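Long-range contacts in endoglucanase (Uncultured bacterium, PDB 3X17), which hydrolyses internal beta-1,4-glucosidic bonds of cellulose and related glucans as an endoglucanase of glycoside hydrolase family 9: residues 119-124 with 208-213; 184-189 with 542-547; 193-198 with 287-292; 203-208 with 220-225; 228-233 with 280-285. All coordinates share one frame; numbering follows the deposited sequence.

Contact 1: residues 119-124 with 208-213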
# COMPACT_ATOMS: atom_id res chain seq x y z
N VAL A 119 -7.98 11.19 -4.43
CA VAL A 119 -7.47 9.81 -4.31
C VAL A 119 -6.77 9.64 -2.95
O VAL A 119 -7.08 8.71 -2.20
CB VAL A 119 -6.47 9.46 -5.43
CG1 VAL A 119 -5.79 8.14 -5.15
CG2 VAL A 119 -7.16 9.41 -6.76
N LEU A 120 -5.79 10.49 -2.67
CA LEU A 120 -5.12 10.54 -1.36
C LEU A 120 -6.11 10.53 -0.19
O LEU A 120 -5.95 9.76 0.76
CB LEU A 120 -4.22 11.77 -1.26
CG LEU A 120 -3.42 11.93 0.03
CD1 LEU A 120 -2.55 10.69 0.30
CD2 LEU A 120 -2.55 13.22 -0.01
N TYR A 121 -7.10 11.41 -0.24
CA TYR A 121 -8.15 11.49 0.78
C TYR A 121 -8.79 10.12 1.02
O TYR A 121 -8.93 9.67 2.15
CB TYR A 121 -9.23 12.49 0.35
CG TYR A 121 -10.40 12.62 1.30
CD1 TYR A 121 -10.32 13.43 2.43
CD2 TYR A 121 -11.61 11.99 1.04
CE1 TYR A 121 -11.40 13.54 3.31
CE2 TYR A 121 -12.73 12.13 1.89
CZ TYR A 121 -12.61 12.92 3.02
OH TYR A 121 -13.68 13.06 3.88
N ALA A 122 -9.24 9.49 -0.05
CA ALA A 122 -10.04 8.30 0.09
C ALA A 122 -9.15 7.20 0.67
O ALA A 122 -9.56 6.42 1.54
CB ALA A 122 -10.59 7.87 -1.29
N ALA A 123 -7.94 7.09 0.13
CA ALA A 123 -7.03 6.02 0.52
C ALA A 123 -6.62 6.18 1.96
O ALA A 123 -6.50 5.19 2.65
CB ALA A 123 -5.80 6.00 -0.37
N ALA A 124 -6.24 7.39 2.35
CA ALA A 124 -5.85 7.67 3.73
C ALA A 124 -7.02 7.51 4.71
O ALA A 124 -6.85 6.96 5.80
CB ALA A 124 -5.24 9.07 3.84
N GLY A 208 -7.24 18.39 9.89
CA GLY A 208 -8.63 18.43 9.43
C GLY A 208 -8.83 17.84 8.06
O GLY A 208 -9.95 17.64 7.62
N GLN A 209 -7.73 17.53 7.36
CA GLN A 209 -7.82 16.89 6.04
C GLN A 209 -8.79 15.71 5.93
O GLN A 209 -9.48 15.55 4.92
CB GLN A 209 -6.45 16.45 5.54
CG GLN A 209 -6.51 15.79 4.13
CD GLN A 209 -5.20 15.13 3.76
OE1 GLN A 209 -4.38 14.83 4.63
NE2 GLN A 209 -4.98 14.93 2.46
N LEU A 210 -8.84 14.86 6.96
CA LEU A 210 -9.40 13.53 6.78
C LEU A 210 -10.75 13.36 7.47
O LEU A 210 -11.29 12.25 7.54
CB LEU A 210 -8.41 12.45 7.26
CG LEU A 210 -7.14 12.40 6.41
CD1 LEU A 210 -6.08 11.40 6.96
CD2 LEU A 210 -7.50 12.11 4.95
N HIS A 211 -11.29 14.47 7.98
CA HIS A 211 -12.57 14.45 8.68
C HIS A 211 -12.61 13.34 9.71
O HIS A 211 -13.43 12.42 9.63
CB HIS A 211 -13.70 14.33 7.68
CG HIS A 211 -13.72 15.45 6.68
ND1 HIS A 211 -13.69 15.24 5.32
CD2 HIS A 211 -13.59 16.79 6.86
CE1 HIS A 211 -13.66 16.40 4.70
NE2 HIS A 211 -13.60 17.36 5.61
N LEU A 212 -11.73 13.46 10.70
CA LEU A 212 -11.57 12.45 11.74
C LEU A 212 -12.09 12.97 13.09
O LEU A 212 -12.26 14.18 13.26
CB LEU A 212 -10.08 12.11 11.87
CG LEU A 212 -9.35 11.49 10.68
CD1 LEU A 212 -7.90 11.21 11.03
CD2 LEU A 212 -10.03 10.21 10.25
N PRO A 213 -12.19 12.09 14.09
CA PRO A 213 -12.42 12.58 15.45
C PRO A 213 -11.29 13.51 15.91
O PRO A 213 -11.51 14.39 16.75
CB PRO A 213 -12.40 11.29 16.30
CG PRO A 213 -12.73 10.19 15.33
CD PRO A 213 -12.05 10.63 14.04
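With Tyr121 CA 6.5 Å from Leu210 CA, helical segment 119-124 lies against a type I beta turn that runs from Gly208 to His211 and whose own closing bond is weak. Tyr121 reaches the turn because its CG is anti to the backbone N (chi1 178°), which carries the phenol across to His211. Its OH sits 2.6 Å from His211 ND1 in a hydrogen bond that either group could donate, and it meets the imidazole in plane at the edge. The two rings touch rim to rim, neither over the face of the other, with planes 70° apart. The carbonyl of Gln209 adds a second polar neighbour in the tyrosine plane, its O 3.2 Å from Tyr121 CE1. Replacing Tyr121 by a phenylalanine would probably leave His211 ND1 without its mate and the imidazole freer to turn. Deeper in, Leu210 CD2 rests 3.9 Å from Ala124 CB and 4.0 Å from Tyr121 CD1, while Leu120 CD2 lies 3.9 Å from Gln209 NE2. His211 O also accepts from Arg125. Since the turn directly follows Asp207, a calcium ligand, the arrangement is that of a calcium-site loop packed on helix 115-130 of the (alpha/alpha)6 barrel.

Contact 2: residues 184-189 with 542-547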
# COMPACT_ATOMS: atom_id res chain seq x y z
N VAL A 184 0.61 -7.34 14.00
CA VAL A 184 1.69 -6.38 14.19
C VAL A 184 2.57 -6.23 12.92
O VAL A 184 3.14 -5.15 12.67
CB VAL A 184 2.57 -6.75 15.38
CG1 VAL A 184 3.91 -5.99 15.28
CG2 VAL A 184 1.87 -6.38 16.68
N THR A 185 2.61 -7.27 12.10
CA THR A 185 3.61 -7.38 11.05
C THR A 185 3.24 -6.42 9.91
O THR A 185 4.09 -5.72 9.37
CB THR A 185 3.74 -8.86 10.55
OG1 THR A 185 3.99 -9.72 11.69
CG2 THR A 185 4.87 -9.01 9.54
N THR A 186 1.94 -6.29 9.65
CA THR A 186 1.45 -5.34 8.65
C THR A 186 1.22 -3.96 9.24
O THR A 186 1.41 -2.96 8.56
CB THR A 186 0.12 -5.84 8.01
OG1 THR A 186 -0.72 -6.35 9.05
CG2 THR A 186 0.38 -6.95 6.96
N THR A 187 0.73 -3.90 10.48
CA THR A 187 0.45 -2.63 11.13
C THR A 187 1.70 -1.79 11.23
O THR A 187 1.65 -0.59 10.99
CB THR A 187 -0.16 -2.80 12.57
OG1 THR A 187 -1.46 -3.36 12.47
CG2 THR A 187 -0.32 -1.40 13.29
N ALA A 188 2.82 -2.41 11.58
CA ALA A 188 4.06 -1.68 11.75
C ALA A 188 4.62 -1.15 10.42
O ALA A 188 4.92 0.04 10.30
CB ALA A 188 5.10 -2.52 12.52
N VAL A 189 4.59 -1.96 9.36
CA VAL A 189 5.12 -1.48 8.07
C VAL A 189 4.17 -0.47 7.45
O VAL A 189 4.57 0.35 6.62
CB VAL A 189 5.43 -2.61 7.05
CG1 VAL A 189 6.39 -3.63 7.64
CG2 VAL A 189 4.15 -3.28 6.50
N ALA A 542 -6.22 -4.71 2.02
CA ALA A 542 -5.44 -4.85 3.23
C ALA A 542 -4.74 -3.53 3.55
O ALA A 542 -4.48 -2.71 2.65
CB ALA A 542 -4.41 -5.99 3.08
N ILE A 543 -4.42 -3.33 4.83
CA ILE A 543 -3.79 -2.09 5.27
C ILE A 543 -2.41 -1.89 4.60
O ILE A 543 -2.01 -0.76 4.33
CB ILE A 543 -3.65 -2.01 6.82
CG1 ILE A 543 -2.89 -3.21 7.38
CG2 ILE A 543 -5.03 -1.84 7.47
CD1 ILE A 543 -2.50 -3.09 8.86
N ASP A 544 -1.66 -2.98 4.40
CA ASP A 544 -0.35 -2.83 3.77
C ASP A 544 -0.43 -2.59 2.25
O ASP A 544 0.55 -2.20 1.62
CB ASP A 544 0.60 -4.00 4.12
CG ASP A 544 0.13 -5.32 3.55
OD1 ASP A 544 -1.07 -5.62 3.68
OD2 ASP A 544 0.97 -6.07 2.98
N TYR A 545 -1.62 -2.74 1.67
CA TYR A 545 -1.81 -2.42 0.26
C TYR A 545 -2.02 -0.91 0.12
O TYR A 545 -1.48 -0.29 -0.78
CB TYR A 545 -3.03 -3.13 -0.32
CG TYR A 545 -3.01 -4.65 -0.26
CD1 TYR A 545 -1.83 -5.36 0.04
CD2 TYR A 545 -4.11 -5.37 -0.69
CE1 TYR A 545 -1.81 -6.77 -0.00
CE2 TYR A 545 -4.12 -6.74 -0.70
CZ TYR A 545 -2.99 -7.44 -0.34
OH TYR A 545 -3.04 -8.81 -0.45
N ASN A 546 -2.80 -0.36 1.03
CA ASN A 546 -3.12 1.05 1.04
C ASN A 546 -1.94 1.96 1.36
O ASN A 546 -1.95 3.14 1.04
CB ASN A 546 -4.30 1.32 1.98
CG ASN A 546 -5.62 1.41 1.23
OD1 ASN A 546 -5.98 0.48 0.53
ND2 ASN A 546 -6.22 2.61 1.20
N ALA A 547 -0.95 1.40 2.04
CA ALA A 547 0.17 2.20 2.52
C ALA A 547 1.00 2.76 1.36
O ALA A 547 1.28 3.94 1.33
CB ALA A 547 1.04 1.37 3.45
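Ile543, Thr186 and Asp544 supply most of the 205 Å² buried here, and no hydrogen bond joins the two segments. Ile543 extends its CG1 branch from between its backbone N and carbonyl carbon (chi1 56°), and this drives CD1 against the other helix. That methyl lies 3.7 Å from Thr186 OG1 and equally 3.7 Å from Thr187 N, with Thr187 OG1 at 3.8 Å from Ile543 CD1. The hydroxyls it covers have their polar partners elsewhere: Thr186 OG1 is hydrogen-bonded to Asp176, and Thr187 OG1 to Tyr183 O. Thr186 uses its other branch on Asp544, whose CG is 3.8 Å from Thr186 CG2. The methyl is almost as near to the oxygens, OD1 at 3.8 Å from Thr186 CG2 and OD2 at 4.1 Å, so it faces the carboxylate as an apolar neighbour. Val189 CG2 touches the same aspartate more loosely, 4.3 Å from Asp544 CB. The short axes run nearly parallel, at 17° and 9.1 Å at closest approach. Helix 184-200 is further flanked here by Trp232 and Leu233 of helix 221-235 and by Lys277 of helix 272-288, while Tyr127 of helix 115-130 borders Asn546 and Ala547, and Val184 has a backbone bond to His245 in strand 243-249.

Contact 3: residues 193-198 with 287-292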
# COMPACT_ATOMS: atom_id res chain seq x y z
N GLN A 193 5.10 3.42 6.54
CA GLN A 193 4.92 3.94 5.20
C GLN A 193 4.03 5.19 5.15
O GLN A 193 4.32 6.13 4.42
CB GLN A 193 4.45 2.87 4.22
CG GLN A 193 5.47 1.80 3.90
CD GLN A 193 4.88 0.68 3.04
OE1 GLN A 193 4.95 0.71 1.82
NE2 GLN A 193 4.33 -0.34 3.69
N LEU A 194 2.97 5.24 5.95
CA LEU A 194 2.22 6.50 6.06
C LEU A 194 3.12 7.61 6.62
O LEU A 194 3.06 8.76 6.17
CB LEU A 194 0.96 6.32 6.92
CG LEU A 194 -0.01 5.21 6.49
CD1 LEU A 194 -1.18 5.14 7.50
CD2 LEU A 194 -0.57 5.38 5.05
N LEU A 195 3.99 7.25 7.55
CA LEU A 195 4.84 8.25 8.17
C LEU A 195 5.76 8.85 7.12
O LEU A 195 6.00 10.06 7.09
CB LEU A 195 5.69 7.63 9.30
CG LEU A 195 5.04 7.56 10.69
CD1 LEU A 195 5.95 6.73 11.59
CD2 LEU A 195 4.82 8.95 11.30
N LYS A 196 6.28 7.99 6.25
CA LYS A 196 7.24 8.41 5.22
C LYS A 196 6.55 9.26 4.17
O LYS A 196 7.15 10.18 3.63
CB LYS A 196 7.84 7.16 4.56
CG LYS A 196 9.16 7.39 3.89
CD LYS A 196 10.19 7.96 4.86
CE LYS A 196 11.24 8.73 4.05
NZ LYS A 196 12.09 9.56 4.97
N ALA A 197 5.32 8.88 3.80
CA ALA A 197 4.49 9.72 2.95
C ALA A 197 4.41 11.14 3.53
O ALA A 197 4.50 12.12 2.80
CB ALA A 197 3.10 9.14 2.81
N TYR A 198 4.10 11.23 4.82
CA TYR A 198 3.95 12.52 5.42
C TYR A 198 5.27 13.27 5.46
O TYR A 198 5.33 14.43 5.10
CB TYR A 198 3.35 12.46 6.83
CG TYR A 198 3.42 13.83 7.50
CD1 TYR A 198 2.47 14.81 7.22
CD2 TYR A 198 4.53 14.19 8.27
CE1 TYR A 198 2.55 16.08 7.79
CE2 TYR A 198 4.65 15.47 8.79
CZ TYR A 198 3.67 16.41 8.54
OH TYR A 198 3.79 17.65 9.08
N ARG A 287 10.81 10.78 15.58
CA ARG A 287 11.42 11.82 14.80
C ARG A 287 10.34 12.70 14.22
O ARG A 287 10.45 13.88 14.21
CB ARG A 287 12.28 11.23 13.69
CG ARG A 287 12.66 12.17 12.58
CD ARG A 287 12.57 11.51 11.23
NE ARG A 287 13.22 10.25 11.27
CZ ARG A 287 12.98 9.21 10.50
NH1 ARG A 287 12.10 9.24 9.54
NH2 ARG A 287 13.67 8.13 10.70
N ILE A 288 9.28 12.09 13.74
CA ILE A 288 8.33 12.83 12.94
C ILE A 288 7.32 13.60 13.80
O ILE A 288 6.84 14.67 13.39
CB ILE A 288 7.64 11.89 11.91
CG1 ILE A 288 8.62 11.51 10.81
CG2 ILE A 288 6.44 12.53 11.29
CD1 ILE A 288 8.14 10.33 9.99
N PHE A 289 6.98 13.08 14.98
CA PHE A 289 5.92 13.70 15.80
C PHE A 289 6.50 14.79 16.67
O PHE A 289 5.78 15.42 17.42
CB PHE A 289 5.23 12.67 16.73
CG PHE A 289 4.09 11.94 16.10
CD1 PHE A 289 4.33 10.81 15.32
CD2 PHE A 289 2.77 12.35 16.31
CE1 PHE A 289 3.28 10.13 14.70
CE2 PHE A 289 1.71 11.67 15.69
CZ PHE A 289 1.97 10.54 14.91
N ALA A 290 7.83 14.92 16.67
CA ALA A 290 8.51 15.84 17.59
C ALA A 290 7.97 17.29 17.60
O ALA A 290 7.76 17.84 18.67
CB ALA A 290 10.03 15.82 17.39
N PRO A 291 7.68 17.88 16.43
CA PRO A 291 7.13 19.25 16.43
C PRO A 291 5.66 19.35 16.87
O PRO A 291 5.17 20.44 17.08
CB PRO A 291 7.25 19.70 14.96
CG PRO A 291 8.16 18.67 14.29
CD PRO A 291 7.94 17.39 15.06
N PHE A 292 4.94 18.22 16.93
CA PHE A 292 3.52 18.27 17.19
C PHE A 292 3.16 17.83 18.59
O PHE A 292 2.26 18.39 19.19
CB PHE A 292 2.74 17.44 16.16
CG PHE A 292 3.01 17.84 14.76
CD1 PHE A 292 2.53 19.06 14.26
CD2 PHE A 292 3.82 17.04 13.94
CE1 PHE A 292 2.77 19.42 12.95
CE2 PHE A 292 4.12 17.43 12.64
CZ PHE A 292 3.58 18.62 12.13
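Leu195 and Ile288, whose CA atoms are 7.5 Å apart, form the middle of an apolar contact in the (alpha/alpha)6 barrel, between helix 184-200 and the C-terminal end of helix 272-288 with the residues that follow it. Ile288 works as a fork. With CG1 anti to its carbonyl carbon (chi1 -72°) and the chain extended beyond it, CD1 reaches the root of Leu195, 3.7 Å from Leu195 CB and 3.6 Å from Leu195 O. The second prong, Ile288 CG2, touches Leu195 CD2 and, on another side, Tyr198 CD2 at 3.9 Å. Both prongs are thus engaged, and a turn about chi1 would probably displace both methyls. Leu195 answers with its own CD2, which besides touching Ile288 approaches the ring of Phe289, 3.9 Å from Phe289 CE1, the two side chains crossing at about a right angle.

At one border the basic pair Lys196 and Arg287 draw near, NZ and NH1 4.6 Å apart. Their like charges are reconciled by Glu199, which makes salt bridges to both, while Asp386 takes the lysine and Glu346 the arginine. On another border Leu223 of helix 221-235 touches both Phe289 and Phe292. Tyr198 has its CG anti to the backbone N (chi1 171°), and this swings the phenol past Ile288 toward Phe292 coming from the opposite direction. There the closest atom is the hydroxyl: Tyr198 OH lies at the edge of the Phe292 ring, near its plane, 3.2 Å from Phe292 CZ.

Contact 4: residues 203-208 with 220-225. With CA (calcium ion), chain D.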
# COMPACT_ATOMS: atom_id res chain seq x y z
N GLN A 203 3.16 18.83 2.67
CA GLN A 203 2.26 19.84 2.13
C GLN A 203 0.97 19.21 1.56
O GLN A 203 -0.07 19.87 1.46
CB GLN A 203 2.97 20.76 1.10
CG GLN A 203 3.48 20.05 -0.17
CD GLN A 203 4.71 19.14 0.08
OE1 GLN A 203 5.11 18.89 1.21
NE2 GLN A 203 5.32 18.67 -1.01
N ALA A 204 1.00 17.89 1.34
CA ALA A 204 -0.24 17.18 0.98
C ALA A 204 -1.14 16.84 2.18
O ALA A 204 -2.28 16.46 2.02
CB ALA A 204 0.05 15.96 0.14
N PHE A 205 -0.67 17.12 3.39
CA PHE A 205 -1.35 16.59 4.58
C PHE A 205 -1.62 17.68 5.63
O PHE A 205 -0.70 18.08 6.36
CB PHE A 205 -0.47 15.51 5.23
CG PHE A 205 -0.32 14.27 4.41
CD1 PHE A 205 -1.35 13.34 4.34
CD2 PHE A 205 0.89 13.96 3.82
CE1 PHE A 205 -1.18 12.15 3.63
CE2 PHE A 205 1.06 12.79 3.10
CZ PHE A 205 0.04 11.86 3.06
N ALA A 206 -2.88 18.02 5.84
CA ALA A 206 -3.21 19.04 6.83
C ALA A 206 -3.99 18.51 8.04
O ALA A 206 -4.68 17.50 7.95
CB ALA A 206 -3.97 20.22 6.15
N ASP A 207 -3.94 19.26 9.14
CA ASP A 207 -4.96 19.14 10.18
C ASP A 207 -6.33 19.30 9.53
O ASP A 207 -6.52 20.16 8.66
CB ASP A 207 -4.74 20.19 11.27
CG ASP A 207 -5.62 19.97 12.49
OD1 ASP A 207 -6.22 18.89 12.63
OD2 ASP A 207 -5.76 20.91 13.30
N GLY A 208 -7.24 18.39 9.89
CA GLY A 208 -8.63 18.43 9.43
C GLY A 208 -8.83 17.84 8.06
O GLY A 208 -9.95 17.64 7.62
N PRO A 220 -1.47 17.17 11.75
CA PRO A 220 -1.96 16.60 10.49
C PRO A 220 -2.70 15.29 10.73
O PRO A 220 -2.21 14.45 11.49
CB PRO A 220 -0.67 16.35 9.71
CG PRO A 220 0.27 17.44 10.25
CD PRO A 220 -0.02 17.37 11.73
N ASP A 221 -3.87 15.14 10.13
CA ASP A 221 -4.75 14.01 10.39
C ASP A 221 -4.07 12.69 10.08
O ASP A 221 -4.33 11.70 10.73
CB ASP A 221 -6.04 14.14 9.57
CG ASP A 221 -7.02 15.12 10.18
OD1 ASP A 221 -6.66 15.73 11.19
OD2 ASP A 221 -8.12 15.31 9.62
N ILE A 222 -3.25 12.66 9.03
CA ILE A 222 -2.54 11.42 8.67
C ILE A 222 -1.71 10.96 9.86
O ILE A 222 -1.64 9.77 10.14
CB ILE A 222 -1.62 11.58 7.41
CG1 ILE A 222 -1.05 10.21 6.97
CG2 ILE A 222 -0.46 12.50 7.73
CD1 ILE A 222 -2.11 9.20 6.54
N LEU A 223 -1.19 11.91 10.65
CA LEU A 223 -0.43 11.57 11.86
C LEU A 223 -1.32 11.13 13.03
O LEU A 223 -0.98 10.19 13.73
CB LEU A 223 0.47 12.73 12.31
CG LEU A 223 1.53 13.15 11.28
CD1 LEU A 223 2.47 14.19 11.86
CD2 LEU A 223 2.29 11.94 10.76
N ASP A 224 -2.50 11.71 13.15
CA ASP A 224 -3.49 11.15 14.06
C ASP A 224 -3.82 9.71 13.69
O ASP A 224 -3.95 8.86 14.57
CB ASP A 224 -4.76 11.99 14.10
CG ASP A 224 -4.52 13.36 14.69
OD1 ASP A 224 -3.87 13.46 15.77
OD2 ASP A 224 -4.87 14.34 14.02
N GLU A 225 -3.97 9.42 12.40
CA GLU A 225 -4.31 8.05 12.03
C GLU A 225 -3.17 7.11 12.40
O GLU A 225 -3.39 6.07 13.02
CB GLU A 225 -4.63 7.90 10.54
CG GLU A 225 -5.27 6.53 10.23
CD GLU A 225 -6.65 6.38 10.88
OE1 GLU A 225 -7.42 7.37 10.84
OE2 GLU A 225 -6.92 5.32 11.50
CA CA D . -5.68 16.57 13.40
O HOH W 1 -3.48 14.89 7.17
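Asp207 holds CG anti to its backbone N (chi1 -171°) and Asp221 holds CG anti to its carbonyl carbon (chi1 -79°), and these two torsions turn both OD1 atoms onto one calcium ion. Asp207 OD1 is 2.5 Å from the ion and 3.5 Å from Asp221 OD1; both bind the same metal, which accounts for oxygens of two carboxylates, planes 76° apart, lying this close. Asp224, a turn further along the helix, adds OD2 at 2.5 Å from the calcium. Glu214, Asn217 and Val219 complete the site, a calcium-binding loop that leads into helix 221-235 with Pro220 at the N-cap position. The facing chain grips Asp221 again: Gly208 N donates to its OD1 over 3.0 Å from above the carboxylate plane, and its OD2 accepts from Leu210 N, while Asp207 OD2 takes Gly218 N. The first turn of the helix meets Ala206 O through a straight but weak bond from Asp221 N, 3.3 Å, and through a water that also accepts from Ile222 N. On the apolar side, Phe205 CD1 packs 3.5 Å from Ile222 CB. An alanine replacing Phe205 would strip the ring from Ile222 and is likely to open a gap there.

Contact 5: residues 228-233 with 280-285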
# COMPACT_ATOMS: atom_id res chain seq x y z
N TRP A 228 -3.13 6.24 16.02
CA TRP A 228 -4.05 5.15 16.30
C TRP A 228 -3.34 3.80 16.15
O TRP A 228 -3.44 2.95 17.03
CB TRP A 228 -5.27 5.20 15.38
CG TRP A 228 -6.41 4.28 15.81
CD1 TRP A 228 -6.65 3.00 15.38
CD2 TRP A 228 -7.44 4.58 16.77
NE1 TRP A 228 -7.74 2.48 16.03
CE2 TRP A 228 -8.25 3.42 16.89
CE3 TRP A 228 -7.75 5.70 17.55
CZ2 TRP A 228 -9.37 3.37 17.72
CZ3 TRP A 228 -8.86 5.64 18.42
CH2 TRP A 228 -9.64 4.48 18.50
N GLY A 229 -2.64 3.60 15.04
CA GLY A 229 -2.01 2.30 14.81
C GLY A 229 -0.90 2.06 15.81
O GLY A 229 -0.76 0.96 16.35
N LEU A 230 -0.11 3.09 16.07
CA LEU A 230 1.07 2.95 16.92
C LEU A 230 0.70 2.73 18.38
O LEU A 230 1.41 2.02 19.12
CB LEU A 230 1.95 4.18 16.80
CG LEU A 230 2.54 4.41 15.40
CD1 LEU A 230 3.42 5.63 15.49
CD2 LEU A 230 3.36 3.18 15.01
N GLU A 231 -0.39 3.37 18.81
CA GLU A 231 -0.90 3.20 20.18
C GLU A 231 -1.38 1.78 20.46
O GLU A 231 -1.18 1.24 21.56
CB GLU A 231 -1.96 4.25 20.49
CG GLU A 231 -1.30 5.60 20.72
CD GLU A 231 -2.25 6.71 21.17
OE1 GLU A 231 -3.43 6.70 20.76
OE2 GLU A 231 -1.77 7.65 21.86
N TRP A 232 -1.89 1.13 19.43
CA TRP A 232 -2.16 -0.29 19.50
C TRP A 232 -0.93 -1.16 19.60
O TRP A 232 -0.88 -2.07 20.41
CB TRP A 232 -3.02 -0.75 18.32
CG TRP A 232 -3.35 -2.17 18.47
CD1 TRP A 232 -4.13 -2.73 19.44
CD2 TRP A 232 -2.82 -3.26 17.70
NE1 TRP A 232 -4.17 -4.09 19.28
CE2 TRP A 232 -3.33 -4.45 18.26
CE3 TRP A 232 -2.02 -3.34 16.56
CZ2 TRP A 232 -3.05 -5.69 17.73
CZ3 TRP A 232 -1.73 -4.59 16.04
CH2 TRP A 232 -2.23 -5.75 16.64
N LEU A 233 0.10 -0.85 18.80
CA LEU A 233 1.43 -1.43 19.02
C LEU A 233 1.95 -1.35 20.47
O LEU A 233 2.53 -2.32 20.97
CB LEU A 233 2.48 -0.84 18.05
CG LEU A 233 2.28 -1.06 16.54
CD1 LEU A 233 3.56 -0.69 15.75
CD2 LEU A 233 1.83 -2.54 16.21
N ALA A 280 11.21 0.02 14.76
CA ALA A 280 11.53 0.91 13.64
C ALA A 280 10.42 1.96 13.48
O ALA A 280 10.68 3.16 13.39
CB ALA A 280 11.73 0.09 12.33
N ALA A 281 9.17 1.52 13.52
CA ALA A 281 8.06 2.44 13.27
C ALA A 281 7.97 3.47 14.37
O ALA A 281 7.81 4.66 14.09
CB ALA A 281 6.76 1.68 13.12
N TRP A 282 8.12 3.02 15.61
CA TRP A 282 8.13 3.92 16.76
C TRP A 282 9.28 4.93 16.69
O TRP A 282 9.13 6.07 17.12
CB TRP A 282 8.30 3.15 18.06
CG TRP A 282 7.09 2.42 18.52
CD1 TRP A 282 5.77 2.80 18.36
CD2 TRP A 282 7.06 1.17 19.22
NE1 TRP A 282 4.94 1.84 18.88
CE2 TRP A 282 5.70 0.86 19.47
CE3 TRP A 282 8.05 0.27 19.64
CZ2 TRP A 282 5.31 -0.31 20.12
CZ3 TRP A 282 7.65 -0.91 20.28
CH2 TRP A 282 6.30 -1.17 20.53
N ALA A 283 10.48 4.47 16.34
CA ALA A 283 11.62 5.40 16.23
C ALA A 283 11.40 6.42 15.11
O ALA A 283 11.75 7.59 15.25
CB ALA A 283 12.92 4.65 16.01
N MET A 284 10.84 5.99 13.98
CA MET A 284 10.35 6.94 12.99
C MET A 284 9.37 7.97 13.57
O MET A 284 9.42 9.13 13.20
CB MET A 284 9.72 6.23 11.80
CG MET A 284 10.74 5.60 10.89
SD MET A 284 9.95 4.53 9.68
CE MET A 284 9.41 5.76 8.49
N ALA A 285 8.41 7.53 14.36
CA ALA A 285 7.37 8.44 14.86
C ALA A 285 8.01 9.42 15.83
O ALA A 285 7.55 10.57 15.95
CB ALA A 285 6.26 7.66 15.56
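Trp282 lays the edge of its indole along segment 228-233, where Leu230 meets the pyrrole side and Leu233 the CZ2 and NE1 side. The torsion at the first bond, with CG anti to the carbonyl carbon (chi1 -75°), carries the ring over to the neighbouring helix. CZ2 comes within 3.5 Å of Leu233 CB, and the carbonyl carbon of Leu233 lies in the indole plane, again 3.5 Å from Trp282 CZ2. Leu230 O is also in that plane, 3.5 Å from Trp282 NE1, yet no hydrogen bond is formed, and the contact is mainly one of packing.

Leu230 splits its two methyls between partners. CD2 runs past the tryptophan in the opposite direction, 4.1 Å from Trp282 CD1, and also reaches Ala281 CB at 4.2 Å. CD1 presses on Ala285 CB at 3.5 Å, closer than carbon pairs usually sit, which marks a tight fit. Ala281 and Ala285, one helical turn apart, thus present small surfaces on which the leucine can settle. The axes of the short segments pass at 10.9 Å, their N-to-C directions 129° apart, so the helices cross steeply and run roughly counter to each other. Beyond the contact Trp282 stacks with Phe234 and touches Ala303 and Ala304 of helix 294-312. All five touching residues are buried, and the contact joins helices 221-235 and 272-288 of the (alpha/alpha)6 barrel through large side chains that bridge a wide axis separation.

Contacts 2, 3 and 5 are buried helix packing, whereas contacts 1 and 4 are only partly buried and involve the loop between helices 184-200 and 221-235. Contact 2 lies nearest the middle, its centre about 7 Å from the centre of the chain, the other contact centres about 16 to 18 Å. Helix 184-200 serves contacts 2 and 3, helix 272-288 contacts 3 and 5, and helix 221-235 contacts 4 and 5. Chemistry follows place: methyls and rings dominate contacts 3 and 5, methyls meet polar groups in contact 2, metal ligation rules contact 4, and contact 1 joins a tyrosine-histidine hydrogen bond on the surface side with leucine-alanine packing. Contacts 1 and 4 share Gly208.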